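Local coordinates for protein L-asparagine oxygenase (Streptomyces coelicolor, PDB 2OG5) that catalyses the iron(II)- and 2-oxoglutarate-dependent 3-hydroxylation of L-asparagine to (2S,3S)-3-hydroxyasparagine, a building block of the calcium-dependent antibiotic, at residues H77-T82 with L133-C138; I51-A56 with P106-G111; T334-R337 with M342-A345; A71-W76 with D346-G351. One frame throughout, in Å; residues are numbered along the deposited sequence.

Contact 1 of 4, residues H77-T82 with L133-C138; sequences HAWPAT and LLMTAC
The indole of W79 lies against helix 128-140 through a Met-aromatic contact with M135, in the group of helices that packs beside the jelly-roll core of this clavaminate synthase-family oxygenase. The sulfur sits at the edge of the ring and not over a face: M135 SD is 4.5 Å from the centroid of the five-membered ring. That places it straight ahead of the pyrrole N-H, and W79 NE1 donates a weak hydrogen bond to M135 SD over 3.4 Å, nearly linear at 171°. The methionine chain is extended through chi2, then bends at chi3 (-68°), which brings M135 CE back to 3.6 Å from W79 NE1 and beside CZ2. W79 turns its indole to the helix with CG anti to the carbonyl carbon. At the far end of the six-membered ring, W79 CH2 comes within 3.7 Å of T136 OG1, an oblique approach; that hydroxyl is hydrogen-bonded to V132 O within its own helix. All three residues are buried. W76 adds a second indole, meeting that of W79 with the planes at about 40°, while I51 and L55 of helix 42-58 pack on M135. Behind the helix, L133 and A137 rest on strands 191-196 and 326-333, so this helix lies between the W79 loop and the sheet. Away from the indole a single water bridges the segments, 2.8 Å from H77 NE2 and donating a hydrogen bond to C138 O at 2.9 Å.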
loop_
_atom_site.group_PDB
_atom_site.type_symbol
_atom_site.label_atom_id
_atom_site.label_comp_id
_atom_site.label_asym_id
_atom_site.label_seq_id
_atom_site.Cartn_x
_atom_site.Cartn_y
_atom_site.Cartn_z
ATOM N N HIS A 77 5.194 -20.375 2.412
ATOM C CA HIS A 77 4.453 -21.604 2.651
ATOM C C HIS A 77 4.867 -22.354 3.909
ATOM O O HIS A 77 4.186 -23.304 4.298
ATOM C CB HIS A 77 4.481 -22.469 1.395
ATOM C CG HIS A 77 3.624 -21.899 0.316
ATOM N ND1 HIS A 77 2.251 -21.911 0.403
ATOM C CD2 HIS A 77 3.927 -21.215 -0.811
ATOM C CE1 HIS A 77 1.744 -21.287 -0.645
ATOM N NE2 HIS A 77 2.737 -20.850 -1.394
ATOM N N ALA A 78 5.948 -21.907 4.554
ATOM C CA ALA A 78 6.315 -22.385 5.896
ATOM C C ALA A 78 5.579 -21.651 7.031
ATOM O O ALA A 78 5.643 -22.088 8.183
ATOM C CB ALA A 78 7.828 -22.268 6.109
ATOM N N TRP A 79 4.906 -20.535 6.736
ATOM C CA TRP A 79 4.173 -19.793 7.774
ATOM C C TRP A 79 3.098 -20.664 8.425
ATOM O O TRP A 79 2.591 -21.599 7.803
ATOM C CB TRP A 79 3.482 -18.544 7.219
ATOM C CG TRP A 79 4.353 -17.360 6.951
ATOM C CD1 TRP A 79 5.577 -17.359 6.362
ATOM C CD2 TRP A 79 4.030 -15.985 7.217
ATOM N NE1 TRP A 79 6.045 -16.061 6.246
ATOM C CE2 TRP A 79 5.116 -15.204 6.768
ATOM C CE3 TRP A 79 2.928 -15.341 7.788
ATOM C CZ2 TRP A 79 5.133 -13.806 6.872
ATOM C CZ3 TRP A 79 2.945 -13.951 7.896
ATOM C CH2 TRP A 79 4.039 -13.200 7.440
ATOM N N PRO A 80 2.731 -20.349 9.678
ATOM C CA PRO A 80 1.628 -21.076 10.299
ATOM C C PRO A 80 0.337 -21.017 9.492
ATOM O O PRO A 80 0.003 -19.974 8.923
ATOM C CB PRO A 80 1.421 -20.368 11.642
ATOM C CG PRO A 80 2.321 -19.222 11.673
ATOM C CD PRO A 80 3.320 -19.337 10.570
ATOM N N ALA A 81 -0.381 -22.131 9.465
ATOM C CA ALA A 81 -1.632 -22.221 8.718
ATOM C C ALA A 81 -2.649 -21.179 9.152
ATOM O O ALA A 81 -3.433 -20.704 8.337
ATOM C CB ALA A 81 -2.232 -23.624 8.846
ATOM N N THR A 82 -2.658 -20.838 10.442
ATOM C CA THR A 82 -3.579 -19.826 10.962
ATOM C C THR A 82 -3.468 -18.515 10.184
ATOM O O THR A 82 -4.473 -17.947 9.756
ATOM C CB THR A 82 -3.290 -19.530 12.448
ATOM O OG1 THR A 82 -1.882 -19.350 12.623
ATOM C CG2 THR A 82 -3.747 -20.679 13.311
ATOM N N LEU A 133 7.761 -8.559 3.997
ATOM C CA LEU A 133 6.937 -7.995 2.939
ATOM C C LEU A 133 6.872 -8.891 1.712
ATOM O O LEU A 133 5.796 -9.076 1.149
ATOM C CB LEU A 133 7.434 -6.602 2.549
ATOM C CG LEU A 133 7.046 -5.493 3.528
ATOM C CD1 LEU A 133 7.930 -4.267 3.292
ATOM C CD2 LEU A 133 5.561 -5.110 3.409
ATOM N N LEU A 134 8.006 -9.428 1.267
ATOM C CA LEU A 134 7.987 -10.179 0.015
ATOM C C LEU A 134 7.347 -11.561 0.211
ATOM O O LEU A 134 6.686 -12.082 -0.696
ATOM C CB LEU A 134 9.378 -10.247 -0.629
ATOM C CG LEU A 134 9.912 -8.888 -1.127
ATOM C CD1 LEU A 134 11.247 -9.028 -1.860
ATOM C CD2 LEU A 134 8.912 -8.170 -2.021
ATOM N N MET A 135 7.501 -12.155 1.393
ATOM C CA MET A 135 6.783 -13.409 1.693
ATOM C C MET A 135 5.277 -13.167 1.631
ATOM O O MET A 135 4.551 -13.897 0.952
ATOM C CB MET A 135 7.175 -13.981 3.061
ATOM C CG MET A 135 8.560 -14.589 3.093
ATOM S SD MET A 135 8.959 -15.450 4.638
ATOM C CE MET A 135 9.030 -14.082 5.803
ATOM N N THR A 136 4.802 -12.117 2.290
ATOM C CA THR A 136 3.367 -11.832 2.310
ATOM C C THR A 136 2.847 -11.509 0.910
ATOM O O THR A 136 1.753 -11.934 0.537
ATOM C CB THR A 136 3.017 -10.688 3.267
ATOM O OG1 THR A 136 3.589 -10.964 4.554
ATOM C CG2 THR A 136 1.503 -10.533 3.401
ATOM N N ALA A 137 3.623 -10.765 0.128
ATOM C CA ALA A 137 3.228 -10.452 -1.243
ATOM C C ALA A 137 3.020 -11.718 -2.059
ATOM O O ALA A 137 2.065 -11.828 -2.826
ATOM C CB ALA A 137 4.282 -9.564 -1.915
ATOM N N CYS A 138 3.922 -12.683 -1.887
ATOM C CA CYS A 138 3.806 -13.952 -2.598
ATOM C C CYS A 138 2.634 -14.815 -2.121
ATOM O O CYS A 138 2.172 -15.698 -2.854
ATOM C CB CYS A 138 5.118 -14.739 -2.500
ATOM S SG CYS A 138 6.466 -14.051 -3.441
HETATM O O HOH W 1 1.743 -18.601 -2.797
#

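Contact 2 of 4, residues I51-A56 with P106-G111; sequences IAWKLA and PVDSMG
W53 reaches from helix 42-58 and sets the outer end of its six-membered ring against the carboxylate of D108. W53 CH2 is 3.5 Å from D108 OD2, and W53 CZ2 is 3.8 Å from D108 CG; the carboxylate lies along the CZ2-CH2 edge of the indole, OD1 by CZ2 and OD2 by CH2. The two planes are 80° apart. Such an approach puts the carboxylate oxygens near the slightly positive ring hydrogens rather than the electron-rich face, and is probably mildly favourable. D108 holds CG anti to its own nitrogen (chi1 -169°), which swings the group out to the tryptophan, and OD1 also accepts a weak hydrogen bond from G111 N at 3.3 Å. One residue earlier on the helix, A52 CB meets P106 CG at 4.0 Å, a small methyl-to-ring contact where the backbones come closest. P106 also touches V48 and E49, while L128 of helix 128-140 touches both A52 and W53. Away from the annotated sites, this is plain packing of a helix on the loop that follows strand 99-103, a loop whose course at D108 is that of an inverse gamma turn.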
loop_
_atom_site.group_PDB
_atom_site.type_symbol
_atom_site.label_atom_id
_atom_site.label_comp_id
_atom_site.label_asym_id
_atom_site.label_seq_id
_atom_site.Cartn_x
_atom_site.Cartn_y
_atom_site.Cartn_z
ATOM N N ILE A 51 11.512 -17.962 10.310
ATOM C CA ILE A 51 11.418 -18.058 8.859
ATOM C C ILE A 51 11.999 -16.803 8.185
ATOM O O ILE A 51 12.751 -16.906 7.220
ATOM C CB ILE A 51 9.946 -18.252 8.410
ATOM C CG1 ILE A 51 9.400 -19.605 8.884
ATOM C CG2 ILE A 51 9.837 -18.187 6.893
ATOM C CD1 ILE A 51 7.873 -19.678 8.893
ATOM N N ALA A 52 11.646 -15.628 8.705
ATOM C CA ALA A 52 12.119 -14.365 8.150
ATOM C C ALA A 52 13.632 -14.222 8.274
ATOM O O ALA A 52 14.295 -13.800 7.328
ATOM C CB ALA A 52 11.416 -13.197 8.822
ATOM N N TRP A 53 14.183 -14.588 9.430
ATOM C CA TRP A 53 15.634 -14.507 9.619
ATOM C C TRP A 53 16.386 -15.463 8.699
ATOM O O TRP A 53 17.426 -15.106 8.152
ATOM C CB TRP A 53 16.023 -14.754 11.082
ATOM C CG TRP A 53 15.983 -13.514 11.900
ATOM C CD1 TRP A 53 15.115 -13.224 12.914
ATOM C CD2 TRP A 53 16.845 -12.373 11.772
ATOM N NE1 TRP A 53 15.387 -11.976 13.429
ATOM C CE2 TRP A 53 16.439 -11.431 12.741
ATOM C CE3 TRP A 53 17.913 -12.055 10.924
ATOM C CZ2 TRP A 53 17.070 -10.190 12.893
ATOM C CZ3 TRP A 53 18.539 -10.820 11.072
ATOM C CH2 TRP A 53 18.116 -9.903 12.052
ATOM N N LYS A 54 15.865 -16.677 8.540
ATOM C CA LYS A 54 16.471 -17.657 7.641
ATOM C C LYS A 54 16.488 -17.141 6.200
ATOM O O LYS A 54 17.493 -17.249 5.503
ATOM C CB LYS A 54 15.730 -18.991 7.730
ATOM C CG LYS A 54 16.346 -20.124 6.916
ATOM C CD LYS A 54 15.610 -21.431 7.173
ATOM C CE LYS A 54 15.981 -22.517 6.159
ATOM N NZ LYS A 54 14.829 -23.444 5.878
ATOM N N LEU A 55 15.368 -16.583 5.752
ATOM C CA LEU A 55 15.305 -15.994 4.416
ATOM C C LEU A 55 16.288 -14.833 4.272
ATOM O O LEU A 55 17.068 -14.783 3.320
ATOM C CB LEU A 55 13.884 -15.506 4.125
ATOM C CG LEU A 55 13.627 -14.831 2.778
ATOM C CD1 LEU A 55 13.932 -15.741 1.604
ATOM C CD2 LEU A 55 12.180 -14.383 2.753
ATOM N N ALA A 56 16.258 -13.912 5.231
ATOM C CA ALA A 56 17.086 -12.708 5.182
ATOM C C ALA A 56 18.589 -13.010 5.184
ATOM O O ALA A 56 19.366 -12.300 4.533
ATOM C CB ALA A 56 16.742 -11.795 6.347
ATOM N N PRO A 106 7.916 -9.842 12.827
ATOM C CA PRO A 106 9.286 -9.595 13.259
ATOM C C PRO A 106 9.890 -8.387 12.569
ATOM O O PRO A 106 9.792 -8.257 11.348
ATOM C CB PRO A 106 10.021 -10.877 12.856
ATOM C CG PRO A 106 9.246 -11.409 11.707
ATOM C CD PRO A 106 7.820 -10.986 11.902
ATOM N N VAL A 107 10.466 -7.495 13.368
ATOM C CA VAL A 107 11.272 -6.391 12.868
ATOM C C VAL A 107 12.489 -6.270 13.782
ATOM O O VAL A 107 12.409 -6.550 14.987
ATOM C CB VAL A 107 10.496 -5.048 12.818
ATOM C CG1 VAL A 107 9.428 -5.084 11.735
ATOM C CG2 VAL A 107 9.891 -4.722 14.175
ATOM N N ASP A 108 13.614 -5.873 13.202
ATOM C CA ASP A 108 14.898 -5.894 13.904
ATOM C C ASP A 108 15.136 -4.588 14.680
ATOM O O ASP A 108 16.072 -3.846 14.383
ATOM C CB ASP A 108 16.020 -6.149 12.885
ATOM C CG ASP A 108 17.362 -6.463 13.536
ATOM O OD1 ASP A 108 17.422 -6.714 14.767
ATOM O OD2 ASP A 108 18.369 -6.467 12.794
ATOM N N SER A 109 14.292 -4.323 15.680
ATOM C CA SER A 109 14.315 -3.043 16.409
ATOM C C SER A 109 15.679 -2.702 17.009
ATOM O O SER A 109 16.103 -1.543 16.968
ATOM C CB SER A 109 13.236 -3.005 17.506
ATOM O OG SER A 109 11.969 -2.627 16.975
ATOM N N MET A 110 16.359 -3.704 17.560
ATOM C CA MET A 110 17.694 -3.508 18.126
ATOM C C MET A 110 18.712 -3.220 17.025
ATOM O O MET A 110 19.637 -2.425 17.217
ATOM C CB MET A 110 18.129 -4.745 18.922
ATOM N N GLY A 111 18.534 -3.864 15.873
ATOM C CA GLY A 111 19.451 -3.716 14.749
ATOM C C GLY A 111 19.126 -2.591 13.780
ATOM O O GLY A 111 19.898 -2.347 12.853
#

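Contact 3 of 4, residues T334-R337 with M342-A345; sequences TDLR and MRPA
R343 lays its guanidinium flat against the side chain of L336 while reaching for that residue's carbonyl oxygen. Just before it, M342 packs on H185 and H187 and pairs its backbone with G351. The R343 side chain then runs toward the other segment, extended at chi2 and bent at chi3 (-65°), which brings the guanidinium round to the leucine. L336 CG stands 3.5 Å above the guanidinium plane, over its centre, and L336 CD1 is 3.5 Å from R343 NE. Two donors of the arginine converge on one acceptor: R343 NH2 lies 2.9 Å from L336 O and R343 NE 3.3 Å from the same oxygen, both bonds weak and strongly bent, at 129° and 123°. This carbonyl belongs to the start of a short 3-10 turn in the connection where the chain leaves strand 326-333 and re-enters the same sheet as strand 349-350, across strand 142-146; S339 OG bonds to both L336 O and R343 NE. The remaining nitrogen, R343 NH1, is held by a salt bridge to D346 and a hydrogen bond to G347 O, farther along the chain past P344 and A345. A water accepts from R343 NH2 at 3.0 Å and from R337 NH1 at 3.2 Å, lying at the edge of each guanidinium and separating two like charges.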
loop_
_atom_site.group_PDB
_atom_site.type_symbol
_atom_site.label_atom_id
_atom_site.label_comp_id
_atom_site.label_asym_id
_atom_site.label_seq_id
_atom_site.Cartn_x
_atom_site.Cartn_y
_atom_site.Cartn_z
ATOM N N THR A 334 -2.585 -9.175 -7.743
ATOM C CA THR A 334 -3.323 -10.418 -7.542
ATOM C C THR A 334 -3.218 -11.375 -8.720
ATOM O O THR A 334 -3.337 -12.575 -8.527
ATOM C CB THR A 334 -4.794 -10.137 -7.256
ATOM O OG1 THR A 334 -5.267 -9.115 -8.144
ATOM C CG2 THR A 334 -4.950 -9.677 -5.814
ATOM N N ASP A 335 -2.967 -10.850 -9.918
ATOM C CA ASP A 335 -2.769 -11.681 -11.102
ATOM C C ASP A 335 -1.634 -11.087 -11.935
ATOM O O ASP A 335 -1.863 -10.321 -12.870
ATOM C CB ASP A 335 -4.056 -11.788 -11.919
ATOM C CG ASP A 335 -3.960 -12.813 -13.046
ATOM O OD1 ASP A 335 -2.901 -13.451 -13.225
ATOM O OD2 ASP A 335 -4.962 -12.972 -13.768
ATOM N N LEU A 336 -0.408 -11.449 -11.572
ATOM C CA LEU A 336 0.779 -10.899 -12.226
ATOM C C LEU A 336 0.747 -11.111 -13.732
ATOM O O LEU A 336 1.243 -10.282 -14.497
ATOM C CB LEU A 336 2.024 -11.559 -11.635
ATOM C CG LEU A 336 3.384 -11.017 -12.072
ATOM C CD1 LEU A 336 3.573 -9.598 -11.580
ATOM C CD2 LEU A 336 4.499 -11.938 -11.575
ATOM N N ARG A 337 0.133 -12.196 -14.178
ATOM C CA ARG A 337 0.118 -12.501 -15.610
ATOM C C ARG A 337 -0.456 -11.376 -16.467
ATOM O O ARG A 337 -0.022 -11.157 -17.609
ATOM C CB ARG A 337 -0.657 -13.793 -15.876
ATOM C CG ARG A 337 -0.649 -14.278 -17.320
ATOM C CD ARG A 337 0.759 -14.527 -17.797
ATOM N NE ARG A 337 0.785 -14.889 -19.207
ATOM C CZ ARG A 337 1.913 -14.998 -19.905
ATOM N NH1 ARG A 337 3.087 -14.857 -19.302
ATOM N NH2 ARG A 337 1.863 -15.298 -21.193
ATOM N N MET A 342 4.030 -5.426 -19.893
ATOM C CA MET A 342 4.793 -4.353 -19.248
ATOM C C MET A 342 6.001 -4.831 -18.423
ATOM O O MET A 342 6.684 -4.006 -17.808
ATOM C CB MET A 342 3.866 -3.541 -18.334
ATOM C CG MET A 342 2.780 -2.814 -19.083
ATOM S SD MET A 342 1.933 -1.702 -17.972
ATOM C CE MET A 342 0.729 -0.980 -19.048
ATOM N N ARG A 343 6.261 -6.145 -18.401
ATOM C CA ARG A 343 7.279 -6.739 -17.527
ATOM C C ARG A 343 8.337 -7.496 -18.316
ATOM O O ARG A 343 8.240 -8.706 -18.493
ATOM C CB ARG A 343 6.609 -7.693 -16.521
ATOM C CG ARG A 343 5.688 -6.977 -15.535
ATOM C CD ARG A 343 5.113 -7.881 -14.437
ATOM N NE ARG A 343 4.222 -8.907 -14.979
ATOM C CZ ARG A 343 4.588 -10.138 -15.322
ATOM N NH1 ARG A 343 5.830 -10.567 -15.141
ATOM N NH2 ARG A 343 3.684 -10.959 -15.836
ATOM N N PRO A 344 9.372 -6.792 -18.791
ATOM C CA PRO A 344 10.417 -7.457 -19.553
ATOM C C PRO A 344 10.981 -8.685 -18.833
ATOM O O PRO A 344 11.120 -8.682 -17.611
ATOM C CB PRO A 344 11.481 -6.368 -19.719
ATOM C CG PRO A 344 10.712 -5.130 -19.678
ATOM C CD PRO A 344 9.631 -5.350 -18.668
ATOM N N ALA A 345 11.241 -9.736 -19.598
ATOM C CA ALA A 345 11.782 -10.987 -19.075
ATOM C C ALA A 345 10.897 -11.637 -18.010
ATOM O O ALA A 345 11.392 -12.408 -17.194
ATOM C CB ALA A 345 13.175 -10.743 -18.507
HETATM O O HOH W 2 3.717 -13.946 -16.344
#

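Contact 4 of 4, residues A71-W76 with D346-G351; sequences AARNAW and DGYVLG
R73 and Y348 make this contact between them, each losing 33 Å² of surface to the other. R73 NH2 donates a hydrogen bond to Y348 OH over 2.9 Å, nearly straight at 172°. The hydroxyl oxygen lies only 5° out of the guanidinium plane, and that plane is turned just 17° from the phenol ring, so the two flat groups meet edge to edge with neither covering the other's face. R73 runs out from helix 66-76 with CG anti to the backbone nitrogen, then bends at chi3 to bring NH2 to the tyrosine. The backbones therefore stay far apart, R73 CA and Y348 CA being 13.4 Å from each other. Y348 stands just before strand 349-350, which joins the mixed sheet beside strand 142-146, and the Y348 backbone pairs with A145. R73 NH2 also forms a salt bridge with D142, at the start of that neighbouring strand. R73 thus joins helix 66-76 to two neighbouring strands of the sheet, through Y348 and D142. Shared between a carboxylate and a phenol oxygen, NH2 is anchored twice; the positive charge should make the Y348 hydroxyl a better donor, and the carboxylate of D142 may partly offset this.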
loop_
_atom_site.group_PDB
_atom_site.type_symbol
_atom_site.label_atom_id
_atom_site.label_comp_id
_atom_site.label_asym_id
_atom_site.label_seq_id
_atom_site.Cartn_x
_atom_site.Cartn_y
_atom_site.Cartn_z
ATOM N N ALA A 71 12.685 -17.548 -3.261
ATOM C CA ALA A 71 12.922 -18.001 -1.882
ATOM C C ALA A 71 11.826 -17.482 -0.945
ATOM O O ALA A 71 11.366 -18.195 -0.048
ATOM C CB ALA A 71 14.289 -17.563 -1.389
ATOM N N ALA A 72 11.391 -16.240 -1.164
ATOM C CA ALA A 72 10.326 -15.650 -0.352
ATOM C C ALA A 72 9.011 -16.401 -0.562
ATOM O O ALA A 72 8.272 -16.661 0.387
ATOM C CB ALA A 72 10.171 -14.160 -0.683
ATOM N N ARG A 73 8.708 -16.740 -1.810
ATOM C CA ARG A 73 7.499 -17.516 -2.120
ATOM C C ARG A 73 7.512 -18.859 -1.395
ATOM O O ARG A 73 6.532 -19.249 -0.770
ATOM C CB ARG A 73 7.398 -17.732 -3.630
ATOM C CG ARG A 73 6.116 -18.399 -4.100
ATOM C CD ARG A 73 6.062 -18.492 -5.621
ATOM N NE ARG A 73 6.007 -17.137 -6.158
ATOM C CZ ARG A 73 6.964 -16.514 -6.830
ATOM N NH1 ARG A 73 8.119 -17.111 -7.145
ATOM N NH2 ARG A 73 6.740 -15.258 -7.200
ATOM N N ASN A 74 8.634 -19.559 -1.481
ATOM C CA ASN A 74 8.771 -20.838 -0.793
ATOM C C ASN A 74 8.680 -20.690 0.724
ATOM O O ASN A 74 8.051 -21.507 1.398
ATOM C CB ASN A 74 10.080 -21.513 -1.203
ATOM C CG ASN A 74 10.039 -22.033 -2.641
ATOM O OD1 ASN A 74 11.033 -21.942 -3.374
ATOM N ND2 ASN A 74 8.897 -22.581 -3.044
ATOM N N ALA A 75 9.291 -19.642 1.263
ATOM C CA ALA A 75 9.281 -19.411 2.711
ATOM C C ALA A 75 7.883 -19.041 3.210
ATOM O O ALA A 75 7.504 -19.403 4.320
ATOM C CB ALA A 75 10.300 -18.333 3.090
ATOM N N TRP A 76 7.105 -18.333 2.393
ATOM C CA TRP A 76 5.727 -18.028 2.767
ATOM C C TRP A 76 4.971 -19.304 3.159
ATOM O O TRP A 76 4.205 -19.330 4.113
ATOM C CB TRP A 76 4.994 -17.323 1.622
ATOM C CG TRP A 76 3.533 -17.271 1.855
ATOM C CD1 TRP A 76 2.585 -18.054 1.273
ATOM C CD2 TRP A 76 2.847 -16.431 2.787
ATOM N NE1 TRP A 76 1.348 -17.741 1.767
ATOM C CE2 TRP A 76 1.477 -16.745 2.700
ATOM C CE3 TRP A 76 3.255 -15.440 3.685
ATOM C CZ2 TRP A 76 0.510 -16.089 3.475
ATOM C CZ3 TRP A 76 2.298 -14.791 4.443
ATOM C CH2 TRP A 76 0.946 -15.121 4.337
ATOM N N ASP A 346 9.611 -11.300 -18.005
ATOM C CA ASP A 346 8.675 -11.825 -17.010
ATOM C C ASP A 346 9.157 -11.465 -15.596
ATOM O O ASP A 346 9.026 -12.252 -14.659
ATOM C CB ASP A 346 8.507 -13.348 -17.190
ATOM C CG ASP A 346 7.340 -13.924 -16.403
ATOM O OD1 ASP A 346 6.380 -13.198 -16.130
ATOM O OD2 ASP A 346 7.391 -15.134 -16.087
ATOM N N GLY A 347 9.710 -10.268 -15.442
ATOM C CA GLY A 347 10.164 -9.800 -14.141
ATOM C C GLY A 347 9.056 -9.160 -13.320
ATOM O O GLY A 347 7.879 -9.312 -13.618
ATOM N N TYR A 348 9.446 -8.455 -12.271
ATOM C CA TYR A 348 8.501 -7.880 -11.319
ATOM C C TYR A 348 8.388 -6.362 -11.446
ATOM O O TYR A 348 7.678 -5.735 -10.662
ATOM C CB TYR A 348 8.908 -8.248 -9.893
ATOM C CG TYR A 348 8.849 -9.732 -9.624
ATOM C CD1 TYR A 348 7.638 -10.352 -9.311
ATOM C CD2 TYR A 348 9.984 -10.528 -9.723
ATOM C CE1 TYR A 348 7.576 -11.696 -9.070
ATOM C CE2 TYR A 348 9.923 -11.900 -9.481
ATOM C CZ TYR A 348 8.716 -12.475 -9.155
ATOM O OH TYR A 348 8.638 -13.826 -8.924
ATOM N N VAL A 349 9.081 -5.782 -12.425
ATOM C CA VAL A 349 9.104 -4.331 -12.601
ATOM C C VAL A 349 8.326 -3.962 -13.862
ATOM O O VAL A 349 8.687 -4.361 -14.969
ATOM C CB VAL A 349 10.549 -3.809 -12.697
ATOM C CG1 VAL A 349 10.570 -2.284 -12.920
ATOM C CG2 VAL A 349 11.341 -4.201 -11.447
ATOM N N LEU A 350 7.245 -3.204 -13.672
ATOM C CA LEU A 350 6.369 -2.796 -14.754
ATOM C C LEU A 350 6.851 -1.483 -15.352
ATOM O O LEU A 350 7.138 -0.521 -14.624
ATOM C CB LEU A 350 4.925 -2.628 -14.250
ATOM C CG LEU A 350 4.115 -3.897 -13.940
ATOM C CD1 LEU A 350 4.570 -4.567 -12.658
ATOM C CD2 LEU A 350 2.635 -3.526 -13.816
ATOM N N GLY A 351 6.957 -1.457 -16.675
ATOM C CA GLY A 351 7.279 -0.233 -17.398
ATOM C C GLY A 351 6.215 0.020 -18.440
ATOM O O GLY A 351 5.031 -0.250 -18.208
#

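Contacts 1, 2 and 4 meet around the helices 42-58, 66-76 and 128-140. M135 bridges them: its CG is 3.6 Å from L55 CD2 of contact 2 and its SD 3.5 Å from A75 CB of contact 4. Contact 3 stands apart, its nearest atoms about 7 Å from contact 1 and about 16 Å from contact 2, yet it adjoins contact 4, where M342 O lies 2.8 Å from G351 N, a probable hydrogen bond. Contacts 2, 3 and 4 are away from the annotated sites. Contact 1 comes nearer, the side chain of T136 being about 12 Å from that of R329, which binds L-asparagine; in this crystal a sodium ion occupies the iron site of H179, E181 and H311.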